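Local coordinates for protein probable glutathione reductase (Sinorhizobium meliloti, PDB 4DNA) that probably reduces glutathione disulfide to glutathione at the expense of NADPH, using a bound FAD and a redox-active disulfide in each subunit of a homodimer, at residues S58-A61 / E62-E65; R215-H218 / A219-E223; I92-L95 / E96-R100. All blocks are in the same frame, centred on the assembly; numbering follows the deposited sequence.

In the fold
All three interactions are turns of single helices, each held by backbone hydrogen bonds from one turn to the next, and they differ in what their side chains meet. Interaction 1, on helix 48-66, is a surface contact far from the chain's centre, where its aromatic residues meet the second subunit. Interaction 2, on helix 211-223, is partly buried: Leu217 and Met221 form its inner apolar side, with His218 and Glu222 farther out. Interaction 3, on helix 81-106, is again near the surface, combining leucine and arginine contacts with a tyrosine whose ring edge meets a backbone carbonyl. Interactions 1 and 2 have centres 18 Å apart; interactions 2 and 3 lie on opposite sides of the chain's centre.

Interaction 1: S58-A61 / E62-E65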
ATOM      1  N   SER A  58      -3.875  11.851 -13.703  1.00 61.73           N
ATOM      2  CA  SER A  58      -3.081  12.988 -13.275  1.00 62.02           C
ATOM      3  C   SER A  58      -1.717  12.595 -12.738  1.00 63.22           C
ATOM      4  O   SER A  58      -0.798  13.404 -12.787  1.00 64.69           O
ATOM      5  CB  SER A  58      -3.833  13.838 -12.251  1.00 62.51           C
ATOM      6  OG  SER A  58      -4.197  13.068 -11.125  1.00 61.66           O
ATOM      7  N   GLN A  59      -1.582  11.369 -12.237  1.00 61.97           N
ATOM      8  CA  GLN A  59      -0.323  10.909 -11.635  1.00 62.67           C
ATOM      9  C   GLN A  59       0.801  10.675 -12.651  1.00 65.24           C
ATOM     10  O   GLN A  59       1.976  10.763 -12.314  1.00 66.88           O
ATOM     11  CB  GLN A  59      -0.543   9.657 -10.776  1.00 64.83           C
ATOM     12  CG  GLN A  59      -1.127   9.956  -9.397  1.00 64.04           C
ATOM     13  CD  GLN A  59      -1.797   8.767  -8.668  1.00 64.26           C
ATOM     14  OE1 GLN A  59      -1.970   7.666  -9.211  1.00 66.40           O
ATOM     15  NE2 GLN A  59      -2.182   9.005  -7.413  1.00 62.42           N
ATOM     16  N   PHE A  60       0.457  10.394 -13.897  1.00 65.32           N
ATOM     17  CA  PHE A  60       1.491  10.111 -14.888  1.00 67.23           C
ATOM     18  C   PHE A  60       2.415  11.295 -15.133  1.00 69.23           C
ATOM     19  O   PHE A  60       3.585  11.106 -15.490  1.00 71.05           O
ATOM     20  CB  PHE A  60       0.891   9.653 -16.206  1.00 67.07           C
ATOM     21  CG  PHE A  60       0.197   8.328 -16.126  1.00 67.17           C
ATOM     22  CD1 PHE A  60       0.918   7.137 -16.266  1.00 66.65           C
ATOM     23  CD2 PHE A  60      -1.192   8.262 -15.946  1.00 65.76           C
ATOM     24  CE1 PHE A  60       0.273   5.904 -16.213  1.00 65.90           C
ATOM     25  CE2 PHE A  60      -1.837   7.032 -15.899  1.00 65.27           C
ATOM     26  CZ  PHE A  60      -1.100   5.855 -16.025  1.00 65.77           C
ATOM     27  N   ALA A  61       1.889  12.507 -14.956  1.00 68.41           N
ATOM     28  CA  ALA A  61       2.671  13.728 -15.156  1.00 70.03           C
ATOM     29  C   ALA A  61       3.951  13.650 -14.327  1.00 71.28           C
ATOM     30  O   ALA A  61       5.059  13.858 -14.829  1.00 72.30           O
ATOM     31  CB  ALA A  61       1.849  14.939 -14.756  1.00 69.31           C
ATOM     32  N   GLU A  62       3.778  13.300 -13.058  1.00 69.77           N
ATOM     33  CA  GLU A  62       4.890  13.164 -12.147  1.00 71.56           C
ATOM     34  C   GLU A  62       5.777  11.980 -12.509  1.00 72.13           C
ATOM     35  O   GLU A  62       6.992  12.034 -12.321  1.00 74.44           O
ATOM     36  CB  GLU A  62       4.382  13.062 -10.711  1.00 74.15           C
ATOM     37  CG  GLU A  62       3.942  14.407 -10.143  1.00 76.15           C
ATOM     38  CD  GLU A  62       3.783  14.406  -8.634  1.00 77.01           C
ATOM     39  OE1 GLU A  62       3.971  13.337  -8.017  1.00 75.79           O
ATOM     40  OE2 GLU A  62       3.480  15.483  -8.063  1.00 80.58           O
ATOM     41  N   HIS A  63       5.174  10.917 -13.040  1.00 72.27           N
ATOM     42  CA  HIS A  63       5.939   9.745 -13.458  1.00 72.72           C
ATOM     43  C   HIS A  63       6.949  10.060 -14.513  1.00 74.44           C
ATOM     44  O   HIS A  63       8.061   9.539 -14.472  1.00 74.57           O
ATOM     45  CB  HIS A  63       5.035   8.611 -13.914  1.00 71.33           C
ATOM     46  CG  HIS A  63       4.375   7.875 -12.783  1.00 71.64           C
ATOM     47  ND1 HIS A  63       5.039   7.516 -11.668  1.00 72.69           N
ATOM     48  CD2 HIS A  63       3.069   7.417 -12.628  1.00 70.84           C
ATOM     49  CE1 HIS A  63       4.196   6.881 -10.832  1.00 70.31           C
ATOM     50  NE2 HIS A  63       2.994   6.816 -11.423  1.00 69.39           N
ATOM     51  N   PHE A  64       6.577  10.922 -15.457  1.00 73.88           N
ATOM     52  CA  PHE A  64       7.472  11.284 -16.550  1.00 75.37           C
ATOM     53  C   PHE A  64       8.716  12.007 -16.050  1.00 77.20           C
ATOM     54  O   PHE A  64       9.838  11.628 -16.417  1.00 80.09           O
ATOM     55  CB  PHE A  64       6.749  12.099 -17.633  1.00 75.12           C
ATOM     56  CG  PHE A  64       5.511  11.421 -18.182  1.00 75.60           C
ATOM     57  CD1 PHE A  64       5.535  10.071 -18.546  1.00 74.85           C
ATOM     58  CD2 PHE A  64       4.322  12.131 -18.339  1.00 73.73           C
ATOM     59  CE1 PHE A  64       4.401   9.447 -19.035  1.00 74.01           C
ATOM     60  CE2 PHE A  64       3.187  11.511 -18.837  1.00 72.56           C
ATOM     61  CZ  PHE A  64       3.226  10.169 -19.181  1.00 74.13           C
ATOM     62  N   GLU A  65       8.535  13.026 -15.214  1.00 75.42           N
ATOM     63  CA  GLU A  65       9.693  13.773 -14.718  1.00 78.95           C
ATOM     64  C   GLU A  65      10.508  12.934 -13.736  1.00 78.62           C
ATOM     65  O   GLU A  65      11.745  12.999 -13.721  1.00 79.37           O
ATOM     66  CB  GLU A  65       9.305  15.141 -14.138  1.00 80.53           C
ATOM     67  CG  GLU A  65       8.161  15.104 -13.139  1.00 78.31           C
ATOM     68  CD  GLU A  65       7.224  16.301 -13.260  1.00 84.28           C
ATOM     69  OE1 GLU A  65       6.769  16.598 -14.391  1.00 82.18           O
ATOM     70  OE2 GLU A  65       6.930  16.938 -12.221  1.00 87.55           O
TER
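Helix 48-66 starts at Cys48 of the redox-active disulfide, and toward its far end Phe60 and Phe64 pack one turn apart. The CZ atom of Phe64 lies 3.8 Å from CB of Phe60, so the far end of one ring rests against the stem of the other side chain. Phe64 has its CG anti to its own carbonyl carbon (chi1 -55°), which carries the ring back along the helix and lays one face over the carbonyl oxygen of Phe60, with that oxygen offset toward the rim. The same oxygen accepts the amide of Phe64, N to O 3.0 Å. One residue earlier, His63 N donates a hydrogen bond to Gln59 O at 3.3 Å, and Glu62 N makes a second, weak hydrogen bond to that oxygen. The His63 imidazole also leans back along the helix: its CD2 is 3.5 Å from Gln59 O and 4.2 Å from CD1 of Phe60.

In this class of disulfide oxidoreductase the subunits work as a homodimer, and this turn faces the partner. His63 stacks on His63 of the second subunit, Phe64 meets Trp72 of that subunit edge-to-face, and Phe60 meets its Phe70 with the planes at about 45°. The acidic side chains serve their own chain instead: Glu62 OE2 forms a salt bridge with Arg385 NH1, while Glu65 OE2 makes a long, weak ion pair with NH2 of that arginine. In Glu65, chi1 (50°) sets CG between the backbone N and the carbonyl carbon, 3.7 Å from Ala61 O, and a bend at chi2 keeps the rest of the chain folded back over the turn.

Interaction 2: R215-H218 / A219-E223; sequences RGLH and AAMEE
His218 and Glu222 are joined through the backbone, Glu222 N to His218 O at 3.1 Å, with a nearly straight N-H...O angle of 171°. Three more bonds of the same alpha-helical spacing come before it: Met221 N to Leu217 O at 2.9 Å, Ala220 N to Gly216 O, and Ala219 N to Arg215 O. The donors differ in how they approach: Met221 N comes nearly end-on to its carbonyl, whereas Ala219 N stands above the carbonyl plane of Arg215.

Beyond the backbone, the His218 ring and the Glu222 carboxylate pass each other at a slant, their planes 59° apart. Carbon CE1 of His218 is the part of the ring that meets the carboxylate, 3.5 Å from Glu222 OE1; NE2 is farther from that oxygen, at 4.1 Å, so the two lie near each other without forming a salt bridge. A protonated His218 would probably be stabilised by the nearby carboxylate. Arg215 turns elsewhere, its NE forming a salt bridge with Glu204 OE1.

On the inner side, CG of Leu217 lies 3.8 Å from the selenium of Met221, which is modelled as selenomethionine. Leu217 has CG opposite its backbone N (chi1 -177°), and both its methyl carbons also approach that selenium.

The helix is the crossover of a beta-alpha-beta unit between strands 195-199 and 227-229, in a Rossmann-type domain that probably binds the pyridine nucleotide. His218 and Met221 press on Ile228 of strand 227-229, and Met221 also reaches Ala186 and Asn187 of helix 180-191.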
ATOM      1  N   ARG A 215      -1.810  20.497   7.509  1.00 64.43           N
ATOM      2  CA  ARG A 215      -0.664  21.351   7.245  1.00 64.31           C
ATOM      3  C   ARG A 215       0.283  20.724   6.232  1.00 65.44           C
ATOM      4  O   ARG A 215       0.936  21.435   5.458  1.00 66.19           O
ATOM      5  CB  ARG A 215       0.089  21.650   8.533  1.00 63.85           C
ATOM      6  CG  ARG A 215      -0.493  22.784   9.346  1.00 66.49           C
ATOM      7  CD  ARG A 215      -1.243  22.280  10.562  1.00 69.47           C
ATOM      8  NE  ARG A 215      -1.972  23.360  11.231  1.00 71.98           N
ATOM      9  CZ  ARG A 215      -1.697  23.837  12.442  1.00 71.49           C
ATOM     10  NH1 ARG A 215      -2.438  24.813  12.946  1.00 73.35           N
ATOM     11  NH2 ARG A 215      -0.693  23.349  13.157  1.00 71.79           N
ATOM     12  N   GLY A 216       0.354  19.394   6.238  1.00 64.09           N
ATOM     13  CA  GLY A 216       1.278  18.682   5.376  1.00 63.52           C
ATOM     14  C   GLY A 216       0.842  18.740   3.937  1.00 64.34           C
ATOM     15  O   GLY A 216       1.646  18.994   3.038  1.00 65.88           O
ATOM     16  N   LEU A 217      -0.442  18.481   3.721  1.00 64.74           N
ATOM     17  CA  LEU A 217      -0.998  18.503   2.381  1.00 65.54           C
ATOM     18  C   LEU A 217      -0.960  19.923   1.830  1.00 65.78           C
ATOM     19  O   LEU A 217      -0.504  20.140   0.713  1.00 66.57           O
ATOM     20  CB  LEU A 217      -2.418  17.929   2.345  1.00 64.43           C
ATOM     21  CG  LEU A 217      -3.001  17.864   0.926  1.00 67.52           C
ATOM     22  CD1 LEU A 217      -2.150  17.003   0.010  1.00 64.49           C
ATOM     23  CD2 LEU A 217      -4.441  17.378   0.935  1.00 64.59           C
ATOM     24  N   HIS A 218      -1.434  20.878   2.623  1.00 65.38           N
ATOM     25  CA  HIS A 218      -1.324  22.287   2.276  1.00 65.96           C
ATOM     26  C   HIS A 218       0.081  22.622   1.786  1.00 67.30           C
ATOM     27  O   HIS A 218       0.258  23.180   0.699  1.00 67.54           O
ATOM     28  CB  HIS A 218      -1.708  23.145   3.481  1.00 65.30           C
ATOM     29  CG  HIS A 218      -1.799  24.616   3.176  1.00 67.31           C
ATOM     30  ND1 HIS A 218      -0.721  25.407   3.107  1.00 68.07           N
ATOM     31  CD2 HIS A 218      -2.892  25.422   2.904  1.00 67.39           C
ATOM     32  CE1 HIS A 218      -1.101  26.651   2.794  1.00 67.43           C
ATOM     33  NE2 HIS A 218      -2.431  26.657   2.667  1.00 66.16           N
ATOM     34  N   ALA A 219       1.095  22.265   2.571  1.00 67.23           N
ATOM     35  CA  ALA A 219       2.480  22.530   2.195  1.00 67.73           C
ATOM     36  C   ALA A 219       2.812  21.954   0.817  1.00 68.41           C
ATOM     37  O   ALA A 219       3.247  22.686  -0.059  1.00 70.03           O
ATOM     38  CB  ALA A 219       3.447  22.028   3.263  1.00 67.04           C
ATOM     39  N   ALA A 220       2.566  20.658   0.623  1.00 67.45           N
ATOM     40  CA  ALA A 220       2.929  19.959  -0.615  1.00 67.81           C
ATOM     41  C   ALA A 220       2.214  20.527  -1.831  1.00 68.78           C
ATOM     42  O   ALA A 220       2.794  20.617  -2.918  1.00 70.34           O
ATOM     43  CB  ALA A 220       2.640  18.477  -0.490  1.00 67.48           C
HETATM   44  N   MSE A 221       0.959  20.918  -1.629  1.00 68.62           N
HETATM   45  CA  MSE A 221       0.134  21.512  -2.675  1.00 68.80           C
HETATM   46  C   MSE A 221       0.689  22.827  -3.149  1.00 71.32           C
HETATM   47  O   MSE A 221       0.908  22.992  -4.348  1.00 71.66           O
HETATM   48  CB  MSE A 221      -1.309  21.657  -2.202  1.00 68.15           C
HETATM   49  CG  MSE A 221      -2.052  20.354  -2.502  1.00 70.60           C
HETATM   50 SE   MSE A 221      -3.884  20.363  -1.759  1.00 82.38          SE
HETATM   51  CE  MSE A 221      -4.905  21.125  -3.261  1.00 67.11           C
ATOM     52  N   GLU A 222       0.943  23.771  -2.241  1.00 71.57           N
ATOM     53  CA  GLU A 222       1.406  25.084  -2.693  1.00 72.94           C
ATOM     54  C   GLU A 222       2.877  25.086  -3.099  1.00 75.37           C
ATOM     55  O   GLU A 222       3.298  25.864  -3.958  1.00 77.64           O
ATOM     56  CB  GLU A 222       1.022  26.215  -1.732  1.00 73.72           C
ATOM     57  CG  GLU A 222       1.761  26.295  -0.411  1.00 77.39           C
ATOM     58  CD  GLU A 222       1.351  27.537   0.378  1.00 86.75           C
ATOM     59  OE1 GLU A 222       0.320  28.160   0.014  1.00 84.44           O
ATOM     60  OE2 GLU A 222       2.050  27.900   1.359  1.00 92.54           O
ATOM     61  N   GLU A 223       3.635  24.168  -2.510  1.00 74.99           N
ATOM     62  CA  GLU A 223       5.011  23.878  -2.929  1.00 76.87           C
ATOM     63  C   GLU A 223       5.051  23.491  -4.406  1.00 78.04           C
ATOM     64  O   GLU A 223       6.001  23.829  -5.099  1.00 78.09           O
ATOM     65  CB  GLU A 223       5.586  22.733  -2.086  1.00 74.40           C
ATOM     66  CG  GLU A 223       7.062  22.843  -1.738  1.00 79.51           C
ATOM     67  CD  GLU A 223       7.993  22.411  -2.864  1.00 84.10           C
ATOM     68  OE1 GLU A 223       7.606  21.535  -3.679  1.00 85.38           O
ATOM     69  OE2 GLU A 223       9.126  22.957  -2.937  1.00 92.45           O
TER

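Interaction 3: I92-L95 / E96-R100; sequences IARL and EGLYR
Leu95, Arg94 and Leu98 meet on a turn of helix 81-106, the long helix that leads into strand 109-112 at the edge of the parallel sheet of the FAD-binding, Rossmann-type domain.

Backbone hydrogen bonds set the turn. Glu96 N donates to Ile92 O at 2.7 Å, Gly97 N to Ala93 O, and Leu98 N to Arg94 O. Leu95 O accepts twice, from Tyr99 N at 3.0 Å, nearly end-on, and more weakly from Leu98 N.

The apolar contact within the turn is between leucines, CD1 of Leu98 approaching CD2 of Leu95 at 4.2 Å. Ile92, Leu95 and Tyr99 also pack on helix 41-46, which carries Cys43 of the redox-active disulfide.

A methyl also meets a charged group: CD1 of Leu98 lies 3.4 Å from NH1 of Arg94, meeting the guanidinium obliquely. Arg94 gets there by an extended start followed by a bend at chi3 (78°), which turns the guanidinium forward, toward Leu98 on the next turn.

Charged ends find their partners beyond these contacts. Arg94 NH2 forms a salt bridge with Glu91 OE2, and Glu96 OE1 forms a salt bridge with Arg38 NE.

Aromatic contact is made by Tyr99, whose side chain is about 9 Å from the bound FAD. Its ring turns an edge to the preceding turn, and CD1 lies 3.2 Å from Leu95 O, with that oxygen in the plane of the ring.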
ATOM      1  N   ILE A  92     -17.617   3.382 -17.157  1.00 68.42           N
ATOM      2  CA  ILE A  92     -18.786   3.553 -16.316  1.00 67.96           C
ATOM      3  C   ILE A  92     -20.008   2.942 -16.982  1.00 69.35           C
ATOM      4  O   ILE A  92     -20.878   2.403 -16.305  1.00 70.14           O
ATOM      5  CB  ILE A  92     -18.993   5.010 -15.886  1.00 66.84           C
ATOM      6  CG1 ILE A  92     -19.471   5.879 -17.040  1.00 67.98           C
ATOM      7  CG2 ILE A  92     -17.694   5.571 -15.326  1.00 65.55           C
ATOM      8  CD1 ILE A  92     -20.120   7.148 -16.545  1.00 68.14           C
ATOM      9  N   ALA A  93     -20.039   2.988 -18.312  1.00 70.26           N
ATOM     10  CA  ALA A  93     -21.098   2.313 -19.070  1.00 72.53           C
ATOM     11  C   ALA A  93     -21.040   0.812 -18.840  1.00 72.47           C
ATOM     12  O   ALA A  93     -22.075   0.184 -18.637  1.00 73.54           O
ATOM     13  CB  ALA A  93     -21.016   2.632 -20.556  1.00 72.07           C
ATOM     14  N   ARG A  94     -19.828   0.252 -18.856  1.00 71.64           N
ATOM     15  CA  ARG A  94     -19.612  -1.169 -18.571  1.00 71.95           C
ATOM     16  C   ARG A  94     -20.067  -1.518 -17.157  1.00 71.63           C
ATOM     17  O   ARG A  94     -20.787  -2.494 -16.961  1.00 71.97           O
ATOM     18  CB  ARG A  94     -18.141  -1.536 -18.758  1.00 71.53           C
ATOM     19  CG  ARG A  94     -17.836  -3.017 -18.616  1.00 71.28           C
ATOM     20  CD  ARG A  94     -16.342  -3.299 -18.644  1.00 69.22           C
ATOM     21  NE  ARG A  94     -15.686  -2.992 -17.368  1.00 68.82           N
ATOM     22  CZ  ARG A  94     -15.668  -3.803 -16.303  1.00 68.96           C
ATOM     23  NH1 ARG A  94     -16.280  -4.991 -16.332  1.00 68.91           N
ATOM     24  NH2 ARG A  94     -15.043  -3.420 -15.197  1.00 67.45           N
ATOM     25  N   LEU A  95     -19.650  -0.710 -16.181  1.00 70.43           N
ATOM     26  CA  LEU A  95     -20.067  -0.909 -14.801  1.00 69.69           C
ATOM     27  C   LEU A  95     -21.573  -0.785 -14.663  1.00 71.55           C
ATOM     28  O   LEU A  95     -22.221  -1.719 -14.170  1.00 73.27           O
ATOM     29  CB  LEU A  95     -19.365   0.050 -13.851  1.00 70.12           C
ATOM     30  CG  LEU A  95     -17.879  -0.203 -13.530  1.00 71.05           C
ATOM     31  CD1 LEU A  95     -17.394   0.772 -12.455  1.00 67.28           C
ATOM     32  CD2 LEU A  95     -17.596  -1.650 -13.126  1.00 69.32           C
ATOM     33  N   GLU A  96     -22.129   0.347 -15.120  1.00 71.72           N
ATOM     34  CA  GLU A  96     -23.587   0.553 -15.150  1.00 72.94           C
ATOM     35  C   GLU A  96     -24.293  -0.720 -15.595  1.00 73.98           C
ATOM     36  O   GLU A  96     -25.249  -1.149 -14.952  1.00 75.25           O
ATOM     37  CB  GLU A  96     -23.987   1.717 -16.076  1.00 72.93           C
ATOM     38  CG  GLU A  96     -25.498   1.837 -16.310  1.00 74.87           C
ATOM     39  CD  GLU A  96     -25.929   3.068 -17.112  1.00 77.07           C
ATOM     40  OE1 GLU A  96     -25.157   3.587 -17.957  1.00 74.53           O
ATOM     41  OE2 GLU A  96     -27.080   3.514 -16.903  1.00 79.88           O
ATOM     42  N   GLY A  97     -23.797  -1.319 -16.676  1.00 73.51           N
ATOM     43  CA  GLY A  97     -24.406  -2.497 -17.265  1.00 75.14           C
ATOM     44  C   GLY A  97     -24.300  -3.722 -16.388  1.00 75.79           C
ATOM     45  O   GLY A  97     -25.203  -4.549 -16.358  1.00 77.23           O
ATOM     46  N   LEU A  98     -23.192  -3.841 -15.670  1.00 74.80           N
ATOM     47  CA  LEU A  98     -22.994  -4.968 -14.768  1.00 74.87           C
ATOM     48  C   LEU A  98     -23.946  -4.916 -13.592  1.00 74.96           C
ATOM     49  O   LEU A  98     -24.426  -5.951 -13.150  1.00 76.54           O
ATOM     50  CB  LEU A  98     -21.559  -5.020 -14.256  1.00 73.70           C
ATOM     51  CG  LEU A  98     -20.473  -5.496 -15.212  1.00 70.22           C
ATOM     52  CD1 LEU A  98     -19.130  -5.248 -14.552  1.00 68.20           C
ATOM     53  CD2 LEU A  98     -20.651  -6.963 -15.566  1.00 68.25           C
ATOM     54  N   TYR A  99     -24.211  -3.717 -13.084  1.00 74.48           N
ATOM     55  CA  TYR A  99     -25.166  -3.556 -11.998  1.00 74.96           C
ATOM     56  C   TYR A  99     -26.578  -3.896 -12.447  1.00 76.68           C
ATOM     57  O   TYR A  99     -27.311  -4.569 -11.723  1.00 77.17           O
ATOM     58  CB  TYR A  99     -25.129  -2.142 -11.453  1.00 76.20           C
ATOM     59  CG  TYR A  99     -23.986  -1.872 -10.513  1.00 76.12           C
ATOM     60  CD1 TYR A  99     -22.679  -1.767 -10.985  1.00 74.45           C
ATOM     61  CD2 TYR A  99     -24.208  -1.692  -9.149  1.00 76.15           C
ATOM     62  CE1 TYR A  99     -21.624  -1.500 -10.126  1.00 74.64           C
ATOM     63  CE2 TYR A  99     -23.158  -1.415  -8.278  1.00 74.34           C
ATOM     64  CZ  TYR A  99     -21.871  -1.320  -8.778  1.00 74.20           C
ATOM     65  OH  TYR A  99     -20.820  -1.054  -7.937  1.00 73.77           O
ATOM     66  N   ARG A 100     -26.948  -3.416 -13.636  1.00 77.55           N
ATOM     67  CA  ARG A 100     -28.222  -3.749 -14.257  1.00 78.42           C
ATOM     68  C   ARG A 100     -28.329  -5.261 -14.415  1.00 80.51           C
ATOM     69  O   ARG A 100     -29.340  -5.856 -14.027  1.00 82.74           O
ATOM     70  CB  ARG A 100     -28.373  -3.079 -15.624  1.00 79.70           C
ATOM     71  CG  ARG A 100     -28.488  -1.560 -15.617  1.00 79.60           C
ATOM     72  CD  ARG A 100     -28.872  -1.026 -16.997  1.00 83.31           C
ATOM     73  NE  ARG A 100     -30.297  -1.239 -17.304  1.00 89.34           N
ATOM     74  CZ  ARG A 100     -31.235  -0.290 -17.258  1.00 87.29           C
ATOM     75  NH1 ARG A 100     -32.502  -0.573 -17.552  1.00 85.45           N
ATOM     76  NH2 ARG A 100     -30.906   0.950 -16.925  1.00 85.21           N
TER